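Local coordinates for hemerythrin HHE cation binding domain protein (PDB 6TYJ) that binds metal ions, here zinc, through histidine and carboxylate ligands inside a hemerythrin-like helical bundle, at residues N11-L16 and I123-E128; P64-A69 and P127-T132. All coordinates share one frame; numbering follows the deposited sequence.

Contact 1: residues N11-L16 and I123-E128; sequences NAYEVL and IPAPPE
The phenol ring of Tyr13 lies against Pro124, whose CA sits 3.6 Å from the centroid of the Tyr13 ring and 20° off the ring normal, a CH-pi contact over the face. CB of the same proline lies over the hydroxyl end of that face, 3.4 Å from Tyr13 CE2. The cis peptide bond between Ile123 and Pro124 turns the chain here, just before Ala125 N points its hydrogen at the phenol: Ala125 N donates to Tyr13 OH over 3.0 Å and almost straight, at 177°. One tyrosine thus joins the start of helix 12-32 to the loop that links helices 100-121 and 133-161 in this hemerythrin-like bundle. The helix start is itself secured by a capping box, in which Glu14 N donates to Asn11 OD1 (2.9 Å) and Asn11 N to Glu14 OE1 (3.3 Å). Ile123 spreads its two branches along the helix. CG2, anti to the backbone N, packs 3.7 Å from Tyr13 CB, while CG1 carries CD1 inward to within 3.8 Å of Leu16 CB. Leu16 also touches the metal ligands Glu58 and Glu118.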
ATOM      1  N   ASN A  11      10.349 -11.986   8.881  1.00 34.17           N
ATOM      2  CA  ASN A  11       9.745 -11.226   9.968  1.00 34.37           C
ATOM      3  C   ASN A  11       8.927 -10.069   9.412  1.00 28.93           C
ATOM      4  O   ASN A  11       8.921  -9.784   8.208  1.00 30.83           O
ATOM      5  CB  ASN A  11      10.791 -10.751  11.003  1.00 33.78           C
ATOM      6  CG  ASN A  11      11.700  -9.650  10.500  1.00 32.10           C
ATOM      7  OD1 ASN A  11      11.298  -8.759   9.763  1.00 30.98           O
ATOM      8  ND2 ASN A  11      12.943  -9.682  10.957  1.00 45.08           N
ATOM      9  N   ALA A  12       8.205  -9.414  10.325  1.00 27.60           N
ATOM     10  CA  ALA A  12       7.212  -8.421   9.936  1.00 25.19           C
ATOM     11  C   ALA A  12       7.843  -7.258   9.188  1.00 25.83           C
ATOM     12  O   ALA A  12       7.243  -6.739   8.243  1.00 23.79           O
ATOM     13  CB  ALA A  12       6.470  -7.914  11.177  1.00 25.87           C
ATOM     14  N   TYR A  13       9.045  -6.832   9.612  1.00 30.45           N
ATOM     15  CA  TYR A  13       9.714  -5.716   8.947  1.00 29.08           C
ATOM     16  C   TYR A  13      10.056  -6.075   7.514  1.00 27.41           C
ATOM     17  O   TYR A  13       9.854  -5.274   6.598  1.00 27.74           O
ATOM     18  CB  TYR A  13      10.995  -5.331   9.687  1.00 30.52           C
ATOM     19  CG  TYR A  13      10.806  -5.062  11.175  1.00 25.71           C
ATOM     20  CD1 TYR A  13       9.639  -4.497  11.660  1.00 24.07           C
ATOM     21  CD2 TYR A  13      11.820  -5.348  12.071  1.00 30.09           C
ATOM     22  CE1 TYR A  13       9.485  -4.246  13.029  1.00 29.45           C
ATOM     23  CE2 TYR A  13      11.684  -5.108  13.419  1.00 31.38           C
ATOM     24  CZ  TYR A  13      10.518  -4.545  13.896  1.00 32.01           C
ATOM     25  OH  TYR A  13      10.423  -4.317  15.260  1.00 34.77           O
ATOM     26  N   GLU A  14      10.604  -7.272   7.314  1.00 28.34           N
ATOM     27  CA  GLU A  14      10.988  -7.696   5.972  1.00 32.79           C
ATOM     28  C   GLU A  14       9.778  -7.804   5.062  1.00 31.18           C
ATOM     29  O   GLU A  14       9.833  -7.401   3.893  1.00 28.20           O
ATOM     30  CB  GLU A  14      11.731  -9.029   6.047  1.00 39.19           C
ATOM     31  CG  GLU A  14      13.057  -8.938   6.787  1.00 46.14           C
ATOM     32  CD  GLU A  14      13.679 -10.294   7.079  1.00 63.67           C
ATOM     33  OE1 GLU A  14      12.955 -11.312   7.025  1.00 67.69           O
ATOM     34  OE2 GLU A  14      14.895 -10.338   7.368  1.00 68.10           O
ATOM     35  N   VAL A  15       8.673  -8.348   5.573  1.00 26.17           N
ATOM     36  CA  VAL A  15       7.460  -8.433   4.769  1.00 23.09           C
ATOM     37  C   VAL A  15       7.067  -7.058   4.253  1.00 21.23           C
ATOM     38  O   VAL A  15       6.767  -6.885   3.068  1.00 23.16           O
ATOM     39  CB  VAL A  15       6.312  -9.069   5.573  1.00 22.46           C
ATOM     40  CG1 VAL A  15       4.986  -8.883   4.822  1.00 27.07           C
ATOM     41  CG2 VAL A  15       6.575 -10.520   5.776  1.00 27.66           C
ATOM     42  N   LEU A  16       7.044  -6.059   5.143  1.00 24.22           N
ATOM     43  CA  LEU A  16       6.604  -4.736   4.725  1.00 20.42           C
ATOM     44  C   LEU A  16       7.634  -4.081   3.819  1.00 24.94           C
ATOM     45  O   LEU A  16       7.262  -3.446   2.832  1.00 26.91           O
ATOM     46  CB  LEU A  16       6.323  -3.836   5.921  1.00 24.77           C
ATOM     47  CG  LEU A  16       5.104  -4.274   6.735  1.00 22.77           C
ATOM     48  CD1 LEU A  16       5.025  -3.386   7.935  1.00 30.04           C
ATOM     49  CD2 LEU A  16       3.858  -4.145   5.874  1.00 23.26           C
ATOM     50  N   ILE A 123       9.287   1.188  11.215  1.00 30.86           N
ATOM     51  CA  ILE A 123       9.999  -0.042  10.864  1.00 30.52           C
ATOM     52  C   ILE A 123      11.488   0.176  11.114  1.00 32.09           C
ATOM     53  O   ILE A 123      12.130   0.918  10.354  1.00 34.60           O
ATOM     54  CB  ILE A 123       9.762  -0.436   9.396  1.00 29.65           C
ATOM     55  CG1 ILE A 123       8.270  -0.629   9.101  1.00 30.16           C
ATOM     56  CG2 ILE A 123      10.586  -1.690   9.028  1.00 30.36           C
ATOM     57  CD1 ILE A 123       7.973  -0.803   7.600  1.00 29.47           C
ATOM     58  N   PRO A 124      12.098  -0.434  12.153  1.00 31.31           N
ATOM     59  CA  PRO A 124      11.483  -1.324  13.153  1.00 26.44           C
ATOM     60  C   PRO A 124      10.560  -0.587  14.090  1.00 32.37           C
ATOM     61  O   PRO A 124      10.447   0.628  14.016  1.00 32.60           O
ATOM     62  CB  PRO A 124      12.677  -1.883  13.935  1.00 32.64           C
ATOM     63  CG  PRO A 124      13.880  -1.514  13.163  1.00 45.87           C
ATOM     64  CD  PRO A 124      13.543  -0.288  12.372  1.00 39.90           C
ATOM     65  N   ALA A 125       9.906  -1.332  14.985  1.00 28.09           N
ATOM     66  CA  ALA A 125       8.910  -0.721  15.840  1.00 28.75           C
ATOM     67  C   ALA A 125       9.525   0.380  16.698  1.00 27.22           C
ATOM     68  O   ALA A 125      10.702   0.303  17.086  1.00 33.57           O
ATOM     69  CB  ALA A 125       8.257  -1.760  16.739  1.00 30.54           C
ATOM     70  N   PRO A 126       8.742   1.402  17.029  1.00 27.39           N
ATOM     71  CA  PRO A 126       9.233   2.484  17.889  1.00 31.40           C
ATOM     72  C   PRO A 126       9.590   1.987  19.282  1.00 33.07           C
ATOM     73  O   PRO A 126       9.159   0.902  19.718  1.00 30.53           O
ATOM     74  CB  PRO A 126       8.049   3.465  17.936  1.00 31.28           C
ATOM     75  CG  PRO A 126       7.221   3.145  16.776  1.00 31.36           C
ATOM     76  CD  PRO A 126       7.393   1.677  16.502  1.00 30.30           C
ATOM     77  N   PRO A 127      10.362   2.776  20.031  1.00 32.09           N
ATOM     78  CA  PRO A 127      10.909   2.286  21.305  1.00 30.85           C
ATOM     79  C   PRO A 127       9.857   1.870  22.334  1.00 32.04           C
ATOM     80  O   PRO A 127      10.140   0.999  23.167  1.00 36.29           O
ATOM     81  CB  PRO A 127      11.746   3.478  21.790  1.00 34.76           C
ATOM     82  CG  PRO A 127      12.180   4.160  20.524  1.00 31.56           C
ATOM     83  CD  PRO A 127      11.032   4.005  19.568  1.00 31.20           C
ATOM     84  N   GLU A 128       8.653   2.452  22.290  1.00 33.83           N
ATOM     85  CA  GLU A 128       7.587   2.102  23.236  1.00 33.69           C
ATOM     86  C   GLU A 128       7.066   0.689  23.039  1.00 32.73           C
ATOM     87  O   GLU A 128       6.442   0.135  23.961  1.00 34.24           O
ATOM     88  CB  GLU A 128       6.403   3.067  23.087  1.00 43.30           C
ATOM     89  CG  GLU A 128       6.704   4.519  23.336  1.00 44.67           C
ATOM     90  CD  GLU A 128       7.417   5.189  22.163  1.00 55.43           C
ATOM     91  OE1 GLU A 128       7.491   4.589  21.064  1.00 47.68           O
ATOM     92  OE2 GLU A 128       7.918   6.318  22.353  1.00 64.43           O
TER

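Contact 2: residues P64-A69 and P127-T132; sequences PALSAA and PEVKIT
Van der Waals packing between two connecting segments, of methyl groups on backbone carbonyls as much as on other side chains, makes up this contact at one end of the helical bundle: the turn that leaves helix 38-65 meets the extended loop that leads into helix 133-161. Val129 is the central side chain, and its two methyl groups divide the work. CG1, anti to the backbone N (chi1 175°), lies 3.8 Å from Ala65 O at the last turn of the helix. CG2 faces the type I beta turn from Leu66 to Ala69, coming within 3.7 Å of Leu66 O and 4.1 Å of Leu66 CG; the side chains of Leu66 and Val129 cross at about a right angle. The same methyl touches the CB atoms of Ala68 and Ala69 more loosely. Leu66 O, against which this methyl packs, is also the acceptor that closes the turn, bonded by Ala69 N at 3.1 Å.

At one end of the contact, Ala68 CB rests 3.8 Å from Glu128 O, and the bent side chain of Glu128 brings its carboxylate alongside the next alanine, with OE1 4.1 Å from Ala69 CB. Toward the other end, Ile131 CD1 approaches Ala65 CB at 4.5 Å, a light touch, and both residues also pack on Leu139 of helix 133-161. Thr132 then N-caps that helix, its OG1 bonded to Glu135 N. With alanines at these turn positions the backbones lie close, Ala68 CA and Val129 CA being 5.6 Å apart. Such loop-on-loop packing closes one end of the hemerythrin-type bundle, whose helices 12-32, 38-65, 70-91 and 100-121 carry the metal ligands.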
ATOM      1  N   PRO A  64      -1.666  -2.856  14.781  1.00 19.09           N
ATOM      2  CA  PRO A  64      -2.160  -3.246  16.110  1.00 21.98           C
ATOM      3  C   PRO A  64      -1.057  -3.765  17.017  1.00 21.01           C
ATOM      4  O   PRO A  64      -1.083  -3.506  18.235  1.00 23.34           O
ATOM      5  CB  PRO A  64      -3.218  -4.312  15.777  1.00 23.90           C
ATOM      6  CG  PRO A  64      -3.771  -3.828  14.439  1.00 22.34           C
ATOM      7  CD  PRO A  64      -2.529  -3.369  13.690  1.00 21.09           C
ATOM      8  N   ALA A  65      -0.088  -4.499  16.453  1.00 21.61           N
ATOM      9  CA  ALA A  65       1.049  -4.984  17.225  1.00 22.53           C
ATOM     10  C   ALA A  65       1.890  -3.838  17.757  1.00 22.36           C
ATOM     11  O   ALA A  65       2.583  -3.980  18.782  1.00 29.99           O
ATOM     12  CB  ALA A  65       1.916  -5.902  16.364  1.00 26.16           C
ATOM     13  N   LEU A  66       1.838  -2.700  17.082  1.00 21.98           N
ATOM     14  CA  LEU A  66       2.597  -1.520  17.446  1.00 21.75           C
ATOM     15  C   LEU A  66       1.744  -0.488  18.181  1.00 23.70           C
ATOM     16  O   LEU A  66       2.153   0.672  18.282  1.00 22.71           O
ATOM     17  CB  LEU A  66       3.218  -0.898  16.193  1.00 19.47           C
ATOM     18  CG  LEU A  66       4.588  -1.459  15.780  1.00 22.88           C
ATOM     19  CD1 LEU A  66       4.557  -2.949  15.444  1.00 27.55           C
ATOM     20  CD2 LEU A  66       5.195  -0.645  14.640  1.00 24.70           C
ATOM     21  N   SER A  67       0.585  -0.897  18.727  1.00 21.37           N
ATOM     22  CA  SER A  67      -0.369   0.076  19.249  1.00 21.42           C
ATOM     23  C   SER A  67       0.178   0.900  20.414  1.00 24.92           C
ATOM     24  O   SER A  67      -0.353   1.981  20.688  1.00 25.40           O
ATOM     25  CB  SER A  67      -1.665  -0.626  19.671  1.00 23.90           C
ATOM     26  OG  SER A  67      -1.398  -1.572  20.688  1.00 26.61           O
ATOM     27  N   ALA A  68       1.252   0.451  21.085  1.00 25.24           N
ATOM     28  CA  ALA A  68       1.762   1.230  22.201  1.00 24.62           C
ATOM     29  C   ALA A  68       2.319   2.581  21.766  1.00 25.03           C
ATOM     30  O   ALA A  68       2.455   3.480  22.604  1.00 29.35           O
ATOM     31  CB  ALA A  68       2.830   0.438  22.975  1.00 26.22           C
ATOM     32  N   ALA A  69       2.633   2.742  20.484  1.00 24.56           N
ATOM     33  CA  ALA A  69       3.156   4.005  19.969  1.00 25.88           C
ATOM     34  C   ALA A  69       1.998   4.883  19.479  1.00 26.23           C
ATOM     35  O   ALA A  69       1.799   5.094  18.279  1.00 27.47           O
ATOM     36  CB  ALA A  69       4.150   3.721  18.853  1.00 25.76           C
ATOM     37  N   PRO A 127      10.362   2.776  20.031  1.00 32.09           N
ATOM     38  CA  PRO A 127      10.909   2.286  21.305  1.00 30.85           C
ATOM     39  C   PRO A 127       9.857   1.870  22.334  1.00 32.04           C
ATOM     40  O   PRO A 127      10.140   0.999  23.167  1.00 36.29           O
ATOM     41  CB  PRO A 127      11.746   3.478  21.790  1.00 34.76           C
ATOM     42  CG  PRO A 127      12.180   4.160  20.524  1.00 31.56           C
ATOM     43  CD  PRO A 127      11.032   4.005  19.568  1.00 31.20           C
ATOM     44  N   GLU A 128       8.653   2.452  22.290  1.00 33.83           N
ATOM     45  CA  GLU A 128       7.587   2.102  23.236  1.00 33.69           C
ATOM     46  C   GLU A 128       7.066   0.689  23.039  1.00 32.73           C
ATOM     47  O   GLU A 128       6.442   0.135  23.961  1.00 34.24           O
ATOM     48  CB  GLU A 128       6.403   3.067  23.087  1.00 43.30           C
ATOM     49  CG  GLU A 128       6.704   4.519  23.336  1.00 44.67           C
ATOM     50  CD  GLU A 128       7.417   5.189  22.163  1.00 55.43           C
ATOM     51  OE1 GLU A 128       7.491   4.589  21.064  1.00 47.68           O
ATOM     52  OE2 GLU A 128       7.918   6.318  22.353  1.00 64.43           O
ATOM     53  N   VAL A 129       7.294   0.099  21.873  1.00 30.08           N
ATOM     54  CA  VAL A 129       6.741  -1.210  21.543  1.00 30.05           C
ATOM     55  C   VAL A 129       7.689  -2.304  22.020  1.00 31.04           C
ATOM     56  O   VAL A 129       8.866  -2.325  21.643  1.00 37.20           O
ATOM     57  CB  VAL A 129       6.486  -1.330  20.040  1.00 29.07           C
ATOM     58  CG1 VAL A 129       6.022  -2.743  19.721  1.00 30.39           C
ATOM     59  CG2 VAL A 129       5.468  -0.291  19.632  1.00 25.72           C
ATOM     60  N   LYS A 130       7.164  -3.225  22.823  1.00 32.35           N
ATOM     61  CA  LYS A 130       7.908  -4.386  23.304  1.00 33.14           C
ATOM     62  C   LYS A 130       7.466  -5.559  22.435  1.00 43.99           C
ATOM     63  O   LYS A 130       6.341  -6.048  22.566  1.00 48.34           O
ATOM     64  CB  LYS A 130       7.640  -4.626  24.791  1.00 38.00           C
ATOM     65  N   ILE A 131       8.331  -5.982  21.513  1.00 34.30           N
ATOM     66  CA  ILE A 131       8.040  -7.110  20.632  1.00 34.86           C
ATOM     67  C   ILE A 131       9.322  -7.925  20.446  1.00 36.88           C
ATOM     68  O   ILE A 131      10.384  -7.369  20.142  1.00 40.50           O
ATOM     69  CB  ILE A 131       7.422  -6.638  19.287  1.00 33.93           C
ATOM     70  CG1 ILE A 131       6.993  -7.830  18.415  1.00 37.00           C
ATOM     71  CG2 ILE A 131       8.316  -5.611  18.530  1.00 37.42           C
ATOM     72  CD1 ILE A 131       5.991  -7.449  17.321  1.00 35.64           C
ATOM     73  N   THR A 132       9.232  -9.238  20.677  1.00 34.75           N
ATOM     74  CA  THR A 132      10.398 -10.112  20.644  1.00 35.34           C
ATOM     75  C   THR A 132      10.749 -10.493  19.205  1.00 39.29           C
ATOM     76  O   THR A 132       9.948 -10.357  18.284  1.00 36.26           O
ATOM     77  CB  THR A 132      10.155 -11.396  21.438  1.00 37.26           C
ATOM     78  OG1 THR A 132       9.014 -12.082  20.910  1.00 38.44           O
ATOM     79  CG2 THR A 132       9.943 -11.119  22.939  1.00 42.44           C
TER

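How the contacts relate
Contacts 1 and 2 share Pro127 and Glu128 and draw on successive parts of one loop, 123-132, their centres about 9 Å apart. The loop meets the start of helix 12-32 first and the end of helix 38-65 next. Leu66 and Ala125 join the two directly, with Ala125 CB 3.8 Å from Leu66 CG, and Pro126 packs on both Leu66 and Ala69, its CD 3.7 Å from Leu66 CD2. Depth toward the metal differs: the side chain of Leu16 in contact 1 is about 5 Å from a bound zinc ion, whereas that of Leu66 in contact 2 is about 11 Å away. Through Leu16, contact 1 therefore borders the metal site, while contact 2 lies farther out, at the bundle's end.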